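PDB 6R2J: Endoglucanase(Endo-1,4-beta-glucanase)protein, which probably hydrolyses the beta-1,4-glycosidic bonds of cellulose-like glucans, as a family 5 endoglucanase, and here holds cellobiose. Local coordinates for residues A[43-52]-A[296-307]. Sequence-based numbering, arbitrary orientation.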
ATOM      1  N   HIS A  43      -9.648  -2.812 -15.576  1.00 10.61           N
ATOM      2  CA  HIS A  43      -9.088  -3.274 -14.314  1.00 11.38           C
ATOM      3  C   HIS A  43     -10.001  -2.916 -13.149  1.00 12.34           C
ATOM      4  O   HIS A  43     -10.340  -3.770 -12.322  1.00 14.44           O
ATOM      5  CB  HIS A  43      -7.672  -2.712 -14.140  1.00 11.67           C
ATOM      6  CG  HIS A  43      -6.752  -3.093 -15.255  1.00  9.70           C
ATOM      7  ND1 HIS A  43      -6.300  -2.192 -16.192  1.00  8.27           N
ATOM      8  CD2 HIS A  43      -6.228  -4.290 -15.596  1.00  9.97           C
ATOM      9  CE1 HIS A  43      -5.508  -2.815 -17.044  1.00  9.43           C
ATOM     10  NE2 HIS A  43      -5.473  -4.097 -16.722  1.00 10.64           N
ATOM     11  N   PHE A  44     -10.437  -1.672 -13.075  1.00 12.20           N
ATOM     12  CA  PHE A  44     -11.267  -1.284 -11.944  1.00 12.44           C
ATOM     13  C   PHE A  44     -12.598  -2.012 -11.966  1.00 13.36           C
ATOM     14  O   PHE A  44     -13.117  -2.383 -10.909  1.00 15.06           O
ATOM     15  CB  PHE A  44     -11.458   0.212 -11.970  1.00 12.19           C
ATOM     16  CG  PHE A  44     -10.170   0.970 -11.806  1.00 12.42           C
ATOM     17  CD1 PHE A  44      -9.715   1.321 -10.539  1.00 11.56           C
ATOM     18  CD2 PHE A  44      -9.379   1.315 -12.924  1.00 13.34           C
ATOM     19  CE1 PHE A  44      -8.548   2.025 -10.394  1.00 11.95           C
ATOM     20  CE2 PHE A  44      -8.179   2.023 -12.763  1.00 12.19           C
ATOM     21  CZ  PHE A  44      -7.778   2.384 -11.508  1.00 11.68           C
ATOM     22  N   LYS A  45     -13.156  -2.225 -13.166  1.00 12.15           N
ATOM     23  CA  LYS A  45     -14.399  -2.973 -13.330  1.00 11.47           C
ATOM     24  C   LYS A  45     -14.228  -4.428 -12.905  1.00 10.66           C
ATOM     25  O   LYS A  45     -15.080  -4.983 -12.197  1.00 12.64           O
ATOM     26  CB  LYS A  45     -14.843  -2.899 -14.793  1.00 13.09           C
ATOM     27  CG  LYS A  45     -16.182  -3.584 -15.163  1.00 14.79           C
ATOM     28  CD  LYS A  45     -17.264  -3.379 -14.141  1.00 16.62           C
ATOM     29  CE  LYS A  45     -18.618  -3.839 -14.657  1.00 17.21           C
ATOM     30  NZ  LYS A  45     -18.582  -4.474 -15.985  1.00 18.21           N
ATOM     31  N   TYR A  46     -13.149  -5.076 -13.344  1.00 10.27           N
ATOM     32  CA  TYR A  46     -12.918  -6.453 -12.927  1.00 10.16           C
ATOM     33  C   TYR A  46     -12.899  -6.568 -11.404  1.00  9.32           C
ATOM     34  O   TYR A  46     -13.594  -7.406 -10.828  1.00 11.34           O
ATOM     35  CB  TYR A  46     -11.619  -7.003 -13.516  1.00 11.01           C
ATOM     36  CG  TYR A  46     -11.334  -8.393 -12.982  1.00 10.35           C
ATOM     37  CD1 TYR A  46     -12.059  -9.478 -13.415  1.00 10.98           C
ATOM     38  CD2 TYR A  46     -10.363  -8.603 -12.009  1.00 10.98           C
ATOM     39  CE1 TYR A  46     -11.815 -10.745 -12.888  1.00 11.82           C
ATOM     40  CE2 TYR A  46     -10.104  -9.833 -11.492  1.00 10.68           C
ATOM     41  CZ  TYR A  46     -10.829 -10.910 -11.921  1.00 12.01           C
ATOM     42  OH  TYR A  46     -10.576 -12.157 -11.389  1.00 13.00           O
ATOM     43  N   TYR A  47     -12.092  -5.756 -10.725  1.00  9.60           N
ATOM     44  CA  TYR A  47     -11.949  -5.954  -9.281  1.00  9.37           C
ATOM     45  C   TYR A  47     -13.217  -5.558  -8.550  1.00  9.83           C
ATOM     46  O   TYR A  47     -13.633  -6.236  -7.614  1.00 11.17           O
ATOM     47  CB  TYR A  47     -10.695  -5.256  -8.756  1.00  9.43           C
ATOM     48  CG  TYR A  47      -9.460  -5.946  -9.282  1.00  8.62           C
ATOM     49  CD1 TYR A  47      -8.998  -7.152  -8.718  1.00  9.55           C
ATOM     50  CD2 TYR A  47      -8.796  -5.441 -10.379  1.00  9.33           C
ATOM     51  CE1 TYR A  47      -7.878  -7.814  -9.228  1.00  9.68           C
ATOM     52  CE2 TYR A  47      -7.684  -6.068 -10.900  1.00 11.75           C
ATOM     53  CZ  TYR A  47      -7.206  -7.246 -10.327  1.00 11.50           C
ATOM     54  OH  TYR A  47      -6.079  -7.835 -10.867  1.00 11.69           O
ATOM     55  N   ALA A  48     -13.885  -4.500  -8.999  1.00 11.05           N
ATOM     56  CA  ALA A  48     -15.219  -4.210  -8.473  1.00 10.50           C
ATOM     57  C   ALA A  48     -16.149  -5.403  -8.652  1.00 11.92           C
ATOM     58  O   ALA A  48     -16.923  -5.751  -7.747  1.00 12.24           O
ATOM     59  CB  ALA A  48     -15.816  -3.003  -9.198  1.00 10.30           C
ATOM     60  N   ASP A  49     -16.106  -6.038  -9.824  1.00 12.95           N
ATOM     61  CA  ASP A  49     -16.994  -7.177 -10.055  1.00 16.07           C
ATOM     62  C   ASP A  49     -16.725  -8.304  -9.062  1.00 15.06           C
ATOM     63  O   ASP A  49     -17.624  -9.086  -8.738  1.00 15.31           O
ATOM     64  CB  ASP A  49     -16.843  -7.681 -11.495  1.00 17.67           C
ATOM     65  CG  ASP A  49     -17.597  -6.830 -12.503  1.00 19.28           C
ATOM     66  OD1 ASP A  49     -18.306  -5.873 -12.108  1.00 20.33           O
ATOM     67  OD2 ASP A  49     -17.472  -7.120 -13.708  1.00 18.96           O
ATOM     68  N   GLN A  50     -15.495  -8.409  -8.582  1.00 14.77           N
ATOM     69  CA  GLN A  50     -15.109  -9.402  -7.595  1.00 14.65           C
ATOM     70  C   GLN A  50     -15.403  -8.962  -6.166  1.00 13.92           C
ATOM     71  O   GLN A  50     -15.041  -9.682  -5.232  1.00 15.14           O
ATOM     72  CB  GLN A  50     -13.616  -9.700  -7.753  1.00 16.70           C
ATOM     73  CG  GLN A  50     -13.199 -10.098  -9.166  1.00 18.35           C
ATOM     74  CD  GLN A  50     -13.775 -11.468  -9.633  1.00 21.14           C
ATOM     75  OE1 GLN A  50     -13.842 -12.440  -8.859  1.00 21.48           O
ATOM     76  NE2 GLN A  50     -14.166 -11.541 -10.912  1.00 22.97           N
ATOM     77  N   GLY A  51     -16.073  -7.822  -5.971  1.00 12.02           N
ATOM     78  CA  GLY A  51     -16.396  -7.344  -4.642  1.00 10.58           C
ATOM     79  C   GLY A  51     -15.317  -6.548  -3.953  1.00 10.19           C
ATOM     80  O   GLY A  51     -15.372  -6.379  -2.724  1.00 10.76           O
ATOM     81  N   ILE A  52     -14.316  -6.080  -4.698  1.00 10.47           N
ATOM     82  CA  ILE A  52     -13.158  -5.386  -4.135  1.00 10.46           C
ATOM     83  C   ILE A  52     -13.384  -3.904  -4.357  1.00 10.39           C
ATOM     84  O   ILE A  52     -13.568  -3.461  -5.499  1.00 10.43           O
ATOM     85  CB  ILE A  52     -11.847  -5.831  -4.799  1.00 12.69           C
ATOM     86  CG1 ILE A  52     -11.483  -7.281  -4.485  1.00 15.36           C
ATOM     87  CG2 ILE A  52     -10.722  -4.988  -4.327  1.00 12.68           C
ATOM     88  CD1 ILE A  52     -10.327  -7.819  -5.303  1.00 17.64           C
ATOM     89  N   ILE A 296      -2.360 -11.420  -9.389  1.00  9.93           N
ATOM     90  CA  ILE A 296      -3.773 -11.777  -9.303  1.00  9.18           C
ATOM     91  C   ILE A 296      -4.590 -11.279 -10.500  1.00 11.03           C
ATOM     92  O   ILE A 296      -5.813 -11.491 -10.536  1.00 11.95           O
ATOM     93  CB  ILE A 296      -4.324 -11.255  -7.961  1.00  9.40           C
ATOM     94  CG1 ILE A 296      -5.630 -11.936  -7.545  1.00 12.56           C
ATOM     95  CG2 ILE A 296      -4.543  -9.771  -8.038  1.00  9.80           C
ATOM     96  CD1 ILE A 296      -6.148 -11.518  -6.149  1.00 11.07           C
ATOM     97  N   GLU A 297      -3.944 -10.670 -11.499  1.00 11.35           N
ATOM     98  CA  GLU A 297      -4.644 -10.224 -12.694  1.00 10.00           C
ATOM     99  C   GLU A 297      -5.099 -11.432 -13.511  1.00  9.59           C
ATOM    100  O   GLU A 297      -4.285 -12.330 -13.779  1.00  9.29           O
ATOM    101  CB  GLU A 297      -3.699  -9.357 -13.503  1.00 10.15           C
ATOM    102  CG  GLU A 297      -4.300  -8.686 -14.712  1.00 11.46           C
ATOM    103  CD  GLU A 297      -5.368  -7.714 -14.362  1.00 11.04           C
ATOM    104  OE1 GLU A 297      -5.335  -7.188 -13.245  1.00 10.79           O
ATOM    105  OE2 GLU A 297      -6.244  -7.478 -15.214  1.00 12.57           O
ATOM    106  N   PRO A 298      -6.390 -11.503 -13.899  1.00 10.88           N
ATOM    107  CA  PRO A 298      -6.862 -12.645 -14.691  1.00 10.76           C
ATOM    108  C   PRO A 298      -6.248 -12.725 -16.083  1.00 12.62           C
ATOM    109  O   PRO A 298      -5.724 -11.761 -16.656  1.00 12.44           O
ATOM    110  CB  PRO A 298      -8.371 -12.425 -14.782  1.00 11.93           C
ATOM    111  CG  PRO A 298      -8.549 -10.945 -14.556  1.00 11.76           C
ATOM    112  CD  PRO A 298      -7.514 -10.611 -13.536  1.00  9.83           C
ATOM    113  N   ARG A 299      -6.301 -13.941 -16.608  1.00 13.17           N
ATOM    114  CA  ARG A 299      -5.644 -14.312 -17.848  1.00 15.93           C
ATOM    115  C   ARG A 299      -6.672 -15.099 -18.632  1.00 19.36           C
ATOM    116  O   ARG A 299      -7.169 -16.105 -18.134  1.00 19.51           O
ATOM    117  CB  ARG A 299      -4.473 -15.263 -17.607  1.00 16.93           C
ATOM    118  CG  ARG A 299      -3.443 -14.754 -16.668  1.00 17.55           C
ATOM    119  CD  ARG A 299      -2.423 -15.816 -16.322  1.00 17.78           C
ATOM    120  NE  ARG A 299      -1.516 -15.273 -15.324  1.00 19.22           N
ATOM    121  CZ  ARG A 299      -0.394 -15.849 -14.912  1.00 19.12           C
ATOM    122  NH1 ARG A 299      -0.038 -17.024 -15.422  1.00 17.82           N
ATOM    123  NH2 ARG A 299       0.356 -15.241 -13.974  1.00 19.69           N
ATOM    124  N   ASN A 300      -6.953 -14.663 -19.859  1.00 22.35           N
ATOM    125  CA  ASN A 300      -7.928 -15.354 -20.698  1.00 25.18           C
ATOM    126  C   ASN A 300      -9.308 -15.291 -20.084  1.00 24.69           C
ATOM    127  O   ASN A 300     -10.156 -16.144 -20.382  1.00 25.82           O
ATOM    128  CB  ASN A 300      -7.577 -16.832 -20.890  1.00 29.02           C
ATOM    129  CG  ASN A 300      -6.081 -17.101 -20.814  1.00 31.78           C
ATOM    130  OD1 ASN A 300      -5.563 -17.740 -19.864  1.00 33.73           O
ATOM    131  ND2 ASN A 300      -5.372 -16.635 -21.839  1.00 32.63           N
ATOM    132  N   GLY A 301      -9.557 -14.269 -19.271  1.00 23.84           N
ATOM    133  CA  GLY A 301     -10.793 -14.211 -18.522  1.00 23.16           C
ATOM    134  C   GLY A 301     -10.895 -15.232 -17.403  1.00 22.76           C
ATOM    135  O   GLY A 301     -11.948 -15.341 -16.756  1.00 21.56           O
ATOM    136  N   LYS A 302      -9.810 -15.944 -17.122  1.00 22.12           N
ATOM    137  CA  LYS A 302      -9.765 -16.944 -16.067  1.00 21.22           C
ATOM    138  C   LYS A 302      -9.270 -16.298 -14.770  1.00 19.25           C
ATOM    139  O   LYS A 302      -8.132 -15.809 -14.690  1.00 15.41           O
ATOM    140  CB  LYS A 302      -8.854 -18.087 -16.528  1.00 23.37           C
ATOM    141  CG  LYS A 302      -8.865 -19.344 -15.654  1.00 25.16           C
ATOM    142  CD  LYS A 302      -7.799 -20.344 -16.123  1.00 25.94           C
ATOM    143  CE  LYS A 302      -6.386 -19.915 -15.676  1.00 27.58           C
ATOM    144  NZ  LYS A 302      -5.639 -19.123 -16.718  1.00 28.95           N
ATOM    145  N   ASP A 303     -10.129 -16.308 -13.754  1.00 20.08           N
ATOM    146  CA  ASP A 303      -9.710 -15.844 -12.444  1.00 18.62           C
ATOM    147  C   ASP A 303      -8.491 -16.620 -12.003  1.00 16.93           C
ATOM    148  O   ASP A 303      -8.341 -17.805 -12.315  1.00 16.53           O
ATOM    149  CB  ASP A 303     -10.787 -16.088 -11.395  1.00 18.21           C
ATOM    150  CG  ASP A 303     -12.013 -15.259 -11.624  1.00 18.70           C
ATOM    151  OD1 ASP A 303     -11.929 -14.164 -12.266  1.00 18.10           O
ATOM    152  OD2 ASP A 303     -13.076 -15.716 -11.153  1.00 21.35           O
ATOM    153  N   ARG A 304      -7.629 -15.932 -11.258  1.00 16.16           N
ATOM    154  CA  ARG A 304      -6.420 -16.485 -10.684  1.00 14.56           C
ATOM    155  C   ARG A 304      -6.729 -17.216  -9.387  1.00 13.69           C
ATOM    156  O   ARG A 304      -7.741 -16.950  -8.726  1.00 13.01           O
ATOM    157  CB  ARG A 304      -5.432 -15.358 -10.413  1.00 13.04           C
ATOM    158  CG  ARG A 304      -4.881 -14.739 -11.684  1.00 13.58           C
ATOM    159  CD  ARG A 304      -3.814 -15.638 -12.286  1.00 12.42           C
ATOM    160  NE  ARG A 304      -2.542 -15.473 -11.578  1.00 12.06           N
ATOM    161  CZ  ARG A 304      -1.584 -16.391 -11.501  1.00 12.44           C
ATOM    162  NH1 ARG A 304      -1.760 -17.568 -12.100  1.00 13.28           N
ATOM    163  NH2 ARG A 304      -0.458 -16.111 -10.841  1.00 11.41           N
ATOM    164  N   PRO A 305      -5.871 -18.164  -9.007  1.00 13.58           N
ATOM    165  CA  PRO A 305      -6.133 -18.908  -7.763  1.00 11.71           C
ATOM    166  C   PRO A 305      -6.168 -18.011  -6.539  1.00  9.63           C
ATOM    167  O   PRO A 305      -6.848 -18.318  -5.557  1.00  8.70           O
ATOM    168  CB  PRO A 305      -4.976 -19.919  -7.675  1.00 14.13           C
ATOM    169  CG  PRO A 305      -4.229 -19.850  -8.977  1.00 15.68           C
ATOM    170  CD  PRO A 305      -4.599 -18.549  -9.655  1.00 14.99           C
ATOM    171  N   GLN A 306      -5.408 -16.918  -6.557  1.00  9.17           N
ATOM    172  CA  GLN A 306      -5.370 -16.016  -5.418  1.00  8.96           C
ATOM    173  C   GLN A 306      -6.648 -15.207  -5.306  1.00 10.04           C
ATOM    174  O   GLN A 306      -7.060 -14.856  -4.188  1.00 12.44           O
ATOM    175  CB  GLN A 306      -4.166 -15.077  -5.518  1.00  9.79           C
ATOM    176  CG  GLN A 306      -2.811 -15.785  -5.643  1.00  8.98           C
ATOM    177  CD  GLN A 306      -2.376 -15.967  -7.089  1.00  8.45           C
ATOM    178  OE1 GLN A 306      -3.206 -16.068  -7.981  1.00  9.43           O
ATOM    179  NE2 GLN A 306      -1.062 -16.014  -7.323  1.00 10.10           N
ATOM    180  N   MET A 307      -7.281 -14.869  -6.433  1.00 10.38           N
ATOM    181  CA  MET A 307      -8.598 -14.242  -6.357  1.00 13.37           C
ATOM    182  C   MET A 307      -9.613 -15.206  -5.749  1.00 14.91           C
ATOM    183  O   MET A 307     -10.369 -14.841  -4.845  1.00 16.18           O
ATOM    184  CB  MET A 307      -9.015 -13.764  -7.754  1.00 14.30           C
ATOM    185  CG  MET A 307     -10.317 -12.978  -7.846  1.00 14.20           C
ATOM    186  SD  MET A 307     -10.482 -11.609  -6.725  1.00 16.29           S
ATOM    187  CE  MET A 307      -9.501 -10.360  -7.562  1.00 18.50           C
TER
HETATM  188  O   HOH W   1      -8.002 -12.954 -11.070  1.00 14.33           O
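Tyr46 and Tyr47 reach from helix 41-49 to residues 296-307 and illustrate how two neighbouring tyrosines can tie a helix to a loop. Tyr46, with CG anti to the backbone N (chi1 175°), directs its ring toward residues 296-307. Pro298 lies over one face, its CG 3.5 Å from the ring centroid, a CH-pi contact; Gln50 CG covers the opposite face toward the rim. Beyond the ring, Tyr46 OH donates to Asp303 OD1 at 2.6 Å, coming from above the carboxylate plane, and accepts from a water that also bridges Ile296 O and Arg304 N. Asp303 OD2 is in turn paired with Arg311. Replacing Tyr46 with a phenylalanine would probably leave Asp303 OD1 and the water without their shared partner.

Met307 can be followed outward from CB. Its CG lies 3.6 Å from Tyr46 OH, SD rests against Gln50 CB, and the chain, bent at chi2 and chi3, brings CE to 3.4 Å from Tyr47 CD1 and 3.5 Å from Ile52 CD1. Tyr47 OH donates to Glu297 OE1 at 2.6 Å, again from above the carboxylate plane; Gly286 N also binds this oxygen.

A Schellman motif with Gly51 at C-prime ends the helix and leads into strand 54-59. The contact joins the helix after the first strand of the TIM barrel to the loop and helix after the eighth.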